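Protein kinase A regulatory subunit, putative (Trypanosoma cruzi, PDB 6FTF) acts as the regulatory subunit of a cAMP-independent protein kinase A, binding the nucleoside analogue 7-cyano-7-deazainosine in two pockets of its cyclic nucleotide-binding domains. Local coordinates at residues Glu16-Tyr21 against Tyr141-Met146; Asn81-Ile86 against Trp134-Asp139; Leu175-Ala180 against Met266-Val271. One frame throughout, in Å; residues are numbered along the deposited sequence. Where two conformers were deposited one is given.

Contact 1: Glu16-Tyr21 against Tyr141-Met146; sequences EKAKLY and YRNLVM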
loop_
_atom_site.group_PDB
_atom_site.type_symbol
_atom_site.label_atom_id
_atom_site.label_comp_id
_atom_site.label_asym_id
_atom_site.label_seq_id
_atom_site.Cartn_x
_atom_site.Cartn_y
_atom_site.Cartn_z
ATOM N N GLU A 16 12.536 -21.995 8.773
ATOM C CA GLU A 16 13.782 -22.710 8.520
ATOM C C GLU A 16 13.673 -23.583 7.277
ATOM O O GLU A 16 14.674 -23.812 6.588
ATOM C CB GLU A 16 14.154 -23.558 9.736
ATOM N N LYS A 17 12.471 -24.072 6.975
ATOM C CA LYS A 17 12.253 -24.857 5.766
ATOM C C LYS A 17 12.095 -23.968 4.537
ATOM O O LYS A 17 12.510 -24.343 3.435
ATOM C CB LYS A 17 11.013 -25.726 5.942
ATOM C CG LYS A 17 11.137 -26.757 7.051
ATOM C CD LYS A 17 10.066 -27.830 6.931
ATOM C CE LYS A 17 10.180 -28.852 8.047
ATOM N NZ LYS A 17 9.125 -29.885 7.931
ATOM N N ALA A 18 11.482 -22.796 4.697
ATOM C CA ALA A 18 11.342 -21.888 3.563
ATOM C C ALA A 18 12.697 -21.501 2.981
ATOM O O ALA A 18 12.811 -21.272 1.770
ATOM C CB ALA A 18 10.572 -20.642 3.997
ATOM N N LYS A 19 13.738 -21.453 3.818
ATOM C CA LYS A 19 15.075 -21.123 3.335
ATOM C C LYS A 19 15.627 -22.185 2.390
ATOM O O LYS A 19 16.554 -21.897 1.622
ATOM C CB LYS A 19 16.023 -20.935 4.524
ATOM N N LEU A 20 15.088 -23.400 2.431
ATOM C CA LEU A 20 15.516 -24.474 1.550
ATOM C C LEU A 20 14.683 -24.556 0.283
ATOM O O LEU A 20 14.929 -25.440 -0.543
ATOM C CB LEU A 20 15.446 -25.814 2.289
ATOM C CG LEU A 20 16.289 -25.917 3.560
ATOM C CD1 LEU A 20 16.060 -27.262 4.230
ATOM C CD2 LEU A 20 17.769 -25.710 3.265
ATOM N N TYR A 21 13.693 -23.677 0.116
ATOM C CA TYR A 21 12.853 -23.673 -1.077
ATOM C C TYR A 21 13.514 -22.842 -2.176
ATOM O O TYR A 21 13.883 -21.683 -1.954
ATOM C CB TYR A 21 11.468 -23.101 -0.757
ATOM C CG TYR A 21 10.598 -22.966 -1.983
ATOM C CD1 TYR A 21 9.911 -24.050 -2.492
ATOM C CD2 TYR A 21 10.492 -21.750 -2.644
ATOM C CE1 TYR A 21 9.133 -23.931 -3.618
ATOM C CE2 TYR A 21 9.711 -21.619 -3.769
ATOM C CZ TYR A 21 9.041 -22.715 -4.257
ATOM O OH TYR A 21 8.262 -22.630 -5.378
ATOM N N TYR A 141 4.521 -18.458 -3.579
ATOM C CA TYR A 141 3.810 -17.513 -2.731
ATOM C C TYR A 141 3.943 -17.904 -1.257
ATOM O O TYR A 141 4.303 -17.081 -0.407
ATOM C CB TYR A 141 2.330 -17.384 -3.130
ATOM C CG TYR A 141 1.646 -16.426 -2.183
ATOM C CD1 TYR A 141 1.840 -15.049 -2.280
ATOM C CD2 TYR A 141 0.904 -16.900 -1.113
ATOM C CE1 TYR A 141 1.265 -14.176 -1.353
ATOM C CE2 TYR A 141 0.335 -16.036 -0.182
ATOM C CZ TYR A 141 0.526 -14.686 -0.313
ATOM O OH TYR A 141 -0.030 -13.843 0.631
ATOM N N ARG A 142 3.671 -19.170 -0.929
ATOM C CA ARG A 142 3.653 -19.557 0.480
ATOM C C ARG A 142 5.041 -19.550 1.097
ATOM O O ARG A 142 5.183 -19.225 2.284
ATOM C CB ARG A 142 3.002 -20.927 0.661
ATOM C CG ARG A 142 1.531 -20.919 0.286
ATOM C CD ARG A 142 0.814 -22.209 0.605
ATOM N NE ARG A 142 0.680 -22.423 2.048
ATOM C CZ ARG A 142 1.239 -23.421 2.732
ATOM N NH1 ARG A 142 1.979 -24.342 2.124
ATOM N NH2 ARG A 142 1.046 -23.506 4.043
ATOM N N ASN A 143 6.069 -19.917 0.334
ATOM C CA ASN A 143 7.410 -20.022 0.896
ATOM C C ASN A 143 8.137 -18.692 0.918
ATOM O O ASN A 143 8.881 -18.419 1.869
ATOM C CB ASN A 143 8.244 -21.022 0.107
ATOM C CG ASN A 143 8.004 -22.422 0.539
ATOM O OD1 ASN A 143 8.638 -22.907 1.487
ATOM N ND2 ASN A 143 7.080 -23.090 -0.120
ATOM N N LEU A 144 7.967 -17.863 -0.109
ATOM C CA LEU A 144 8.781 -16.666 -0.252
ATOM C C LEU A 144 8.045 -15.358 -0.027
ATOM O O LEU A 144 8.698 -14.345 0.264
ATOM C CB LEU A 144 9.414 -16.615 -1.643
ATOM C CG LEU A 144 10.296 -17.790 -2.041
ATOM C CD1 LEU A 144 10.959 -17.449 -3.352
ATOM C CD2 LEU A 144 11.339 -18.110 -0.980
ATOM N N VAL A 145 6.733 -15.319 -0.177
ATOM C CA VAL A 145 5.995 -14.069 -0.119
ATOM C C VAL A 145 5.207 -13.928 1.172
ATOM O O VAL A 145 5.291 -12.904 1.848
ATOM C CB VAL A 145 5.075 -13.914 -1.340
ATOM C CG1 VAL A 145 4.325 -12.576 -1.264
ATOM C CG2 VAL A 145 5.867 -14.015 -2.620
ATOM N N MET A 146 4.418 -14.936 1.517
ATOM C CA MET A 146 3.385 -14.744 2.526
ATOM C C MET A 146 3.970 -14.290 3.862
ATOM O O MET A 146 3.450 -13.362 4.496
ATOM C CB MET A 146 2.599 -16.031 2.688
ATOM C CG MET A 146 1.513 -15.902 3.711
ATOM S SD MET A 146 0.404 -17.291 3.620
ATOM C CE MET A 146 -0.597 -16.998 5.075
#

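Contact 2: Asn81-Ile86 against Trp134-Asp139; sequences NKLYII and WVLDRD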
loop_
_atom_site.group_PDB
_atom_site.type_symbol
_atom_site.label_atom_id
_atom_site.label_comp_id
_atom_site.label_asym_id
_atom_site.label_seq_id
_atom_site.Cartn_x
_atom_site.Cartn_y
_atom_site.Cartn_z
ATOM N N ASN A 81 -5.290 -21.905 -7.399
ATOM C CA ASN A 81 -4.102 -21.952 -6.554
ATOM C C ASN A 81 -2.961 -21.141 -7.149
ATOM O O ASN A 81 -1.794 -21.470 -6.958
ATOM C CB ASN A 81 -3.642 -23.391 -6.309
ATOM C CG ASN A 81 -4.778 -24.302 -5.904
ATOM O OD1 ASN A 81 -5.476 -24.034 -4.928
ATOM N ND2 ASN A 81 -4.983 -25.372 -6.667
ATOM N N LYS A 82 -3.293 -20.077 -7.869
ATOM C CA LYS A 82 -2.316 -19.197 -8.492
ATOM C C LYS A 82 -2.629 -17.761 -8.102
ATOM O O LYS A 82 -3.782 -17.421 -7.818
ATOM C CB LYS A 82 -2.372 -19.336 -10.009
ATOM C CG LYS A 82 -1.874 -20.686 -10.499
ATOM C CD LYS A 82 -2.095 -20.869 -11.997
ATOM C CE LYS A 82 -3.515 -21.268 -12.318
ATOM N NZ LYS A 82 -3.750 -22.713 -12.004
ATOM N N LEU A 83 -1.593 -16.929 -8.084
ATOM C CA LEU A 83 -1.711 -15.499 -7.817
ATOM C C LEU A 83 -1.476 -14.752 -9.122
ATOM O O LEU A 83 -0.467 -14.975 -9.789
ATOM C CB LEU A 83 -0.661 -15.080 -6.800
ATOM C CG LEU A 83 -0.652 -13.606 -6.401
ATOM C CD1 LEU A 83 -1.892 -13.232 -5.629
ATOM C CD2 LEU A 83 0.602 -13.302 -5.574
ATOM N N TYR A 84 -2.395 -13.877 -9.492
ATOM C CA TYR A 84 -2.301 -13.104 -10.725
ATOM C C TYR A 84 -2.082 -11.647 -10.357
ATOM O O TYR A 84 -2.850 -11.094 -9.570
ATOM C CB TYR A 84 -3.609 -13.183 -11.515
ATOM C CG TYR A 84 -3.930 -14.551 -12.017
ATOM C CD1 TYR A 84 -4.458 -15.513 -11.188
ATOM C CD2 TYR A 84 -3.655 -14.898 -13.333
ATOM C CE1 TYR A 84 -4.735 -16.790 -11.674
ATOM C CE2 TYR A 84 -3.913 -16.143 -13.821
ATOM C CZ TYR A 84 -4.437 -17.087 -12.991
ATOM O OH TYR A 84 -4.682 -18.344 -13.511
ATOM N N ILE A 85 -1.046 -11.026 -10.904
ATOM C CA ILE A 85 -0.805 -9.594 -10.759
ATOM C C ILE A 85 -1.084 -8.973 -12.123
ATOM O O ILE A 85 -0.511 -9.383 -13.143
ATOM C CB ILE A 85 0.624 -9.286 -10.284
ATOM C CG1 ILE A 85 0.969 -10.067 -9.004
ATOM C CG2 ILE A 85 0.772 -7.768 -10.044
ATOM C CD1 ILE A 85 0.046 -9.807 -7.826
ATOM N N ILE A 86 -1.996 -8.023 -12.166
ATOM C CA ILE A 86 -2.476 -7.472 -13.430
ATOM C C ILE A 86 -1.489 -6.446 -13.970
ATOM O O ILE A 86 -1.192 -5.438 -13.319
ATOM C CB ILE A 86 -3.862 -6.850 -13.235
ATOM C CG1 ILE A 86 -4.868 -7.911 -12.794
ATOM C CG2 ILE A 86 -4.310 -6.169 -14.512
ATOM C CD1 ILE A 86 -6.181 -7.339 -12.318
ATOM N N TRP A 134 0.708 -11.395 -14.770
ATOM C CA TRP A 134 1.852 -12.216 -14.404
ATOM C C TRP A 134 1.421 -13.130 -13.262
ATOM O O TRP A 134 0.772 -12.683 -12.307
ATOM C CB TRP A 134 3.050 -11.341 -14.028
ATOM C CG TRP A 134 3.573 -10.611 -15.221
ATOM C CD1 TRP A 134 3.207 -9.351 -15.644
ATOM C CD2 TRP A 134 4.491 -11.105 -16.204
ATOM N NE1 TRP A 134 3.866 -9.039 -16.807
ATOM C CE2 TRP A 134 4.658 -10.094 -17.169
ATOM C CE3 TRP A 134 5.208 -12.290 -16.350
ATOM C CZ2 TRP A 134 5.510 -10.241 -18.259
ATOM C CZ3 TRP A 134 6.050 -12.432 -17.431
ATOM C CH2 TRP A 134 6.190 -11.415 -18.376
ATOM N N VAL A 135 1.769 -14.404 -13.366
ATOM C CA VAL A 135 1.170 -15.453 -12.548
ATOM C C VAL A 135 2.235 -16.156 -11.725
ATOM O O VAL A 135 3.260 -16.592 -12.257
ATOM C CB VAL A 135 0.410 -16.462 -13.421
ATOM C CG1 VAL A 135 -0.421 -17.419 -12.547
ATOM C CG2 VAL A 135 -0.447 -15.733 -14.449
ATOM N N LEU A 136 1.962 -16.289 -10.429
ATOM C CA LEU A 136 2.858 -16.924 -9.471
ATOM C C LEU A 136 2.216 -18.189 -8.922
ATOM O O LEU A 136 1.012 -18.226 -8.667
ATOM C CB LEU A 136 3.154 -15.971 -8.310
ATOM C CG LEU A 136 4.233 -16.404 -7.327
ATOM C CD1 LEU A 136 5.595 -16.461 -7.999
ATOM C CD2 LEU A 136 4.285 -15.458 -6.147
ATOM N N ASP A 137 3.025 -19.226 -8.749
ATOM C CA ASP A 137 2.558 -20.492 -8.207
ATOM C C ASP A 137 2.392 -20.428 -6.690
ATOM O O ASP A 137 3.011 -19.618 -5.993
ATOM C CB ASP A 137 3.550 -21.599 -8.580
ATOM C CG ASP A 137 4.884 -21.447 -7.865
ATOM O OD1 ASP A 137 5.694 -20.580 -8.272
ATOM O OD2 ASP A 137 5.104 -22.174 -6.863
ATOM N N ARG A 138 1.576 -21.357 -6.186
ATOM C CA ARG A 138 1.250 -21.418 -4.765
ATOM C C ARG A 138 2.489 -21.593 -3.900
ATOM O O ARG A 138 2.626 -20.930 -2.869
ATOM C CB ARG A 138 0.275 -22.567 -4.522
ATOM C CG ARG A 138 0.006 -22.891 -3.062
ATOM C CD ARG A 138 -1.165 -23.871 -3.020
ATOM N NE ARG A 138 -1.631 -24.251 -1.695
ATOM C CZ ARG A 138 -2.667 -25.063 -1.499
ATOM N NH1 ARG A 138 -3.327 -25.565 -2.540
ATOM N NH2 ARG A 138 -3.049 -25.376 -0.270
ATOM N N ASP A 139 3.376 -22.519 -4.263
ATOM C CA ASP A 139 4.498 -22.817 -3.376
ATOM C C ASP A 139 5.424 -21.621 -3.251
ATOM O O ASP A 139 5.912 -21.322 -2.158
ATOM C CB ASP A 139 5.269 -24.053 -3.851
ATOM C CG ASP A 139 4.510 -25.361 -3.611
ATOM O OD1 ASP A 139 3.487 -25.348 -2.898
ATOM O OD2 ASP A 139 4.957 -26.410 -4.134
HETATM O O HOH W 1 0.098 -23.083 -8.055
#

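Contact 3: Leu175-Ala180 against Met266-Val271; sequences LQLADA and MCLGPV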
loop_
_atom_site.group_PDB
_atom_site.type_symbol
_atom_site.label_atom_id
_atom_site.label_comp_id
_atom_site.label_asym_id
_atom_site.label_seq_id
_atom_site.Cartn_x
_atom_site.Cartn_y
_atom_site.Cartn_z
ATOM N N LEU A 175 -7.719 -4.330 5.286
ATOM C CA LEU A 175 -6.676 -5.350 5.354
ATOM C C LEU A 175 -5.608 -5.129 4.290
ATOM O O LEU A 175 -4.427 -5.406 4.538
ATOM C CB LEU A 175 -7.290 -6.730 5.215
ATOM C CG LEU A 175 -8.149 -7.106 6.428
ATOM C CD1 LEU A 175 -9.060 -8.254 6.069
ATOM C CD2 LEU A 175 -7.293 -7.439 7.648
ATOM N N GLN A 176 -5.996 -4.612 3.122
ATOM C CA GLN A 176 -5.032 -4.250 2.080
ATOM C C GLN A 176 -4.094 -3.148 2.564
ATOM O O GLN A 176 -2.893 -3.172 2.272
ATOM C CB GLN A 176 -5.805 -3.837 0.826
ATOM C CG GLN A 176 -5.055 -3.285 -0.346
ATOM C CD GLN A 176 -5.977 -3.172 -1.530
ATOM O OE1 GLN A 176 -6.798 -2.241 -1.629
ATOM N NE2 GLN A 176 -5.910 -4.147 -2.388
ATOM N N LEU A 177 -4.614 -2.186 3.321
ATOM C CA LEU A 177 -3.757 -1.194 3.961
ATOM C C LEU A 177 -2.839 -1.861 4.984
ATOM O O LEU A 177 -1.634 -1.590 5.032
ATOM C CB LEU A 177 -4.631 -0.103 4.584
ATOM C CG LEU A 177 -3.898 0.907 5.444
ATOM C CD1 LEU A 177 -2.837 1.677 4.681
ATOM C CD2 LEU A 177 -4.897 1.851 6.054
ATOM N N ALA A 178 -3.400 -2.724 5.832
ATOM C CA ALA A 178 -2.597 -3.385 6.858
ATOM C C ALA A 178 -1.409 -4.124 6.252
ATOM O O ALA A 178 -0.326 -4.182 6.861
ATOM C CB ALA A 178 -3.450 -4.364 7.663
ATOM N N ASP A 179 -1.596 -4.729 5.068
ATOM C CA ASP A 179 -0.525 -5.469 4.397
ATOM C C ASP A 179 0.721 -4.616 4.181
ATOM O O ASP A 179 1.816 -5.159 4.049
ATOM C CB ASP A 179 -1.008 -5.946 3.019
ATOM C CG ASP A 179 -1.933 -7.151 3.061
ATOM O OD1 ASP A 179 -1.782 -8.010 3.960
ATOM O OD2 ASP A 179 -2.804 -7.245 2.160
ATOM N N ALA A 180 0.566 -3.301 4.080
ATOM C CA ALA A 180 1.648 -2.377 3.751
ATOM C C ALA A 180 2.149 -1.593 4.959
ATOM O O ALA A 180 3.033 -0.743 4.797
ATOM C CB ALA A 180 1.206 -1.414 2.644
ATOM N N MET A 266 -2.379 2.284 -4.069
ATOM C CA MET A 266 -3.132 1.043 -3.932
ATOM C C MET A 266 -3.961 1.036 -2.661
ATOM O O MET A 266 -5.124 0.616 -2.677
ATOM C CB MET A 266 -2.227 -0.187 -3.983
ATOM C CG MET A 266 -3.004 -1.490 -3.763
ATOM S SD MET A 266 -2.153 -2.982 -4.346
ATOM C CE MET A 266 -3.072 -4.162 -3.407
ATOM N N CYS A 267 -3.397 1.475 -1.552
ATOM C CA CYS A 267 -4.006 1.327 -0.224
ATOM C C CYS A 267 -5.003 2.432 0.079
ATOM O O CYS A 267 -6.014 2.221 0.757
ATOM C CB CYS A 267 -2.929 1.451 0.848
ATOM S SG CYS A 267 -1.785 0.121 0.871
ATOM N N LEU A 268 -4.659 3.650 -0.325
ATOM C CA LEU A 268 -5.421 4.814 0.095
ATOM C C LEU A 268 -6.076 5.535 -1.064
ATOM O O LEU A 268 -6.775 6.528 -0.839
ATOM C CB LEU A 268 -4.562 5.773 0.924
ATOM C CG LEU A 268 -4.114 5.225 2.279
ATOM C CD1 LEU A 268 -3.327 6.282 3.013
ATOM C CD2 LEU A 268 -5.290 4.749 3.138
ATOM N N GLY A 269 -5.931 5.023 -2.286
ATOM C CA GLY A 269 -6.626 5.558 -3.429
ATOM C C GLY A 269 -8.086 5.856 -3.153
ATOM O O GLY A 269 -8.602 6.925 -3.501
ATOM N N PRO A 270 -8.791 4.923 -2.507
ATOM C CA PRO A 270 -10.222 5.148 -2.244
ATOM C C PRO A 270 -10.520 6.281 -1.262
ATOM O O PRO A 270 -11.680 6.710 -1.178
ATOM C CB PRO A 270 -10.707 3.792 -1.706
ATOM C CG PRO A 270 -9.711 2.809 -2.206
ATOM C CD PRO A 270 -8.395 3.530 -2.230
ATOM N N VAL A 271 -9.532 6.781 -0.519
ATOM C CA VAL A 271 -9.773 7.878 0.407
ATOM C C VAL A 271 -9.001 9.133 0.025
ATOM O O VAL A 271 -8.906 10.061 0.824
ATOM C CB VAL A 271 -9.527 7.478 1.875
ATOM C CG1 VAL A 271 -10.506 6.374 2.294
ATOM C CG2 VAL A 271 -8.100 7.046 2.086
#

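Contact 1: Glu16-Tyr21 against Tyr141-Met146
Y21 swings its ring onto N143 because its CG stands anti to the backbone N (chi1 175°), while N143 turns its amide nearly perpendicular to its own CA-CB-CG path (chi2 -86°). The two flat groups therefore stack, with ring and amide planes only 8° apart. N143 CB sits over the ring face as a CH-pi donor, 4.0 Å from the centroid of the Y21 ring, and the amide follows toward the rim, with N143 ND2 3.8 Å from Y21 CD1. Asparagine suits the place, offering a short aliphatic root and a flat end. L144 crosses the tyrosine at about a right angle, CG lying 4.0 Å from Y21 CD2. A18, small enough to let the backbones approach, puts its CB 3.5 Å from N143 O and opens the type I turn that ends at Y21. Y21 OH is hydrogen-bonded to T140 OG1, and N143 ND2 donates one hydrogen to D139 O. Carbon and pi contacts thus join the N-terminal turn to the surface of helix 138-145, which follows the last strand of the first cyclic nucleotide-binding domain's sheet, while hydrogen bonds to the preceding helical turn fix how ring and amide are rotated.

Contact 2: Asn81-Ile86 against Trp134-Asp139
L83 and L136 form a hydrogen-bonded antiparallel pair: L83 N reaches L136 O at 3.0 Å with an N-H...O angle of 174°, and L136 N returns to L83 O at 2.8 Å. I85 and W134 repeat the two-bond pattern, I85 N lying 2.8 Å from W134 O. Between these pairs Y84 faces V135 on the other side of the sheet, where the two side chains run side by side. V135 CG1, anti to its own backbone N (chi1 -170°), rides over the Y84 ring face, 4.1 Å from the centroid, while V135 CG2 comes within 3.5 Å of Y84 CD2. A beta-branched valine fits here, since both methyls lie on one side of the ring plane, CG1 over the face and CG2 displaced outward past CD2 and CE2. K82 CB packs on V135 CG1 at 3.7 Å. Where the strands part, a water donates to N81 O and accepts from R138 N. The extended R138 lies alongside N81, and its guanidinium forms a salt bridge with D117. D137 is the N-cap of helix 138-145. These two strands, distant in sequence, are the central pair of a four-stranded antiparallel sheet of the first cyclic nucleotide-binding domain, with strands 62-67 and 108-109 outside them; L83 also packs on helix 111-116, and I85 and W134 on helix 30-42.

Contact 3: Leu175-Ala180 against Met266-Val271
L268, whose CD2 touches L177 across the contact, spends its carbonyl on the following turn: L268 O accepts from V271 N at 2.8 Å, the shortest polar bond here. The setting is the helical part of the second cyclic nucleotide-binding domain, where helix 171-178 leads into the beta-barrel and helix 264-268 follows its last strand, 254-260. The two helices meet mainly through side chains, and the closest backbones are those of L177 and C267. L177 carries the apolar centre, for its forked end serves two partners at once. With CG anti to the backbone N (chi1 172°), CD1 comes 3.8 Å from C267 CB and CD2 lies 4.1 Å from L268 CD2. Leucine suits this buried place, as the same side chain also packs on L160 and L166, which belong to the preceding helix and loop. Cysteine is small enough to sit opposite it, and in the conformer given its SG points off to one side, toward Q176 O and A180 CB. Just past helix 171-178, D179 pairs with R153 in a salt bridge. Q176 reaches out in an extended chain and, in the conformer given, crosses M266 at about a right angle; the very short approach of their ends depends on that one of two M266 conformers and is doubtful. Behind the helices, A180, C267 and L268 all rest on L259 of strand 254-260. A180 itself is held by its backbone, A180 N donating to L177 O at 2.9 Å.

How the contacts relate
Contacts 1 and 2 are neighbours, with centres 15 Å apart, and share helix 138-145 of the first cyclic nucleotide-binding domain. Along the chain, both segments of contact 2 lie between those of contact 1; helix 138-145 follows directly on strand 130-137, and the N-terminal turn packs on it. They touch where Y21 OH approaches D137 OD2 at 3.5 Å and Y141 packs on L83. Contact 3 comes later and belongs to the second domain, its centre 25 Å from contact 1 and 20 Å from contact 2. It joins helices flanking that domain's barrel, whereas contact 2 builds the first domain's sheet; matching 1-4-2-3 strand orders and a nucleoside in each pocket mark the domains as similar.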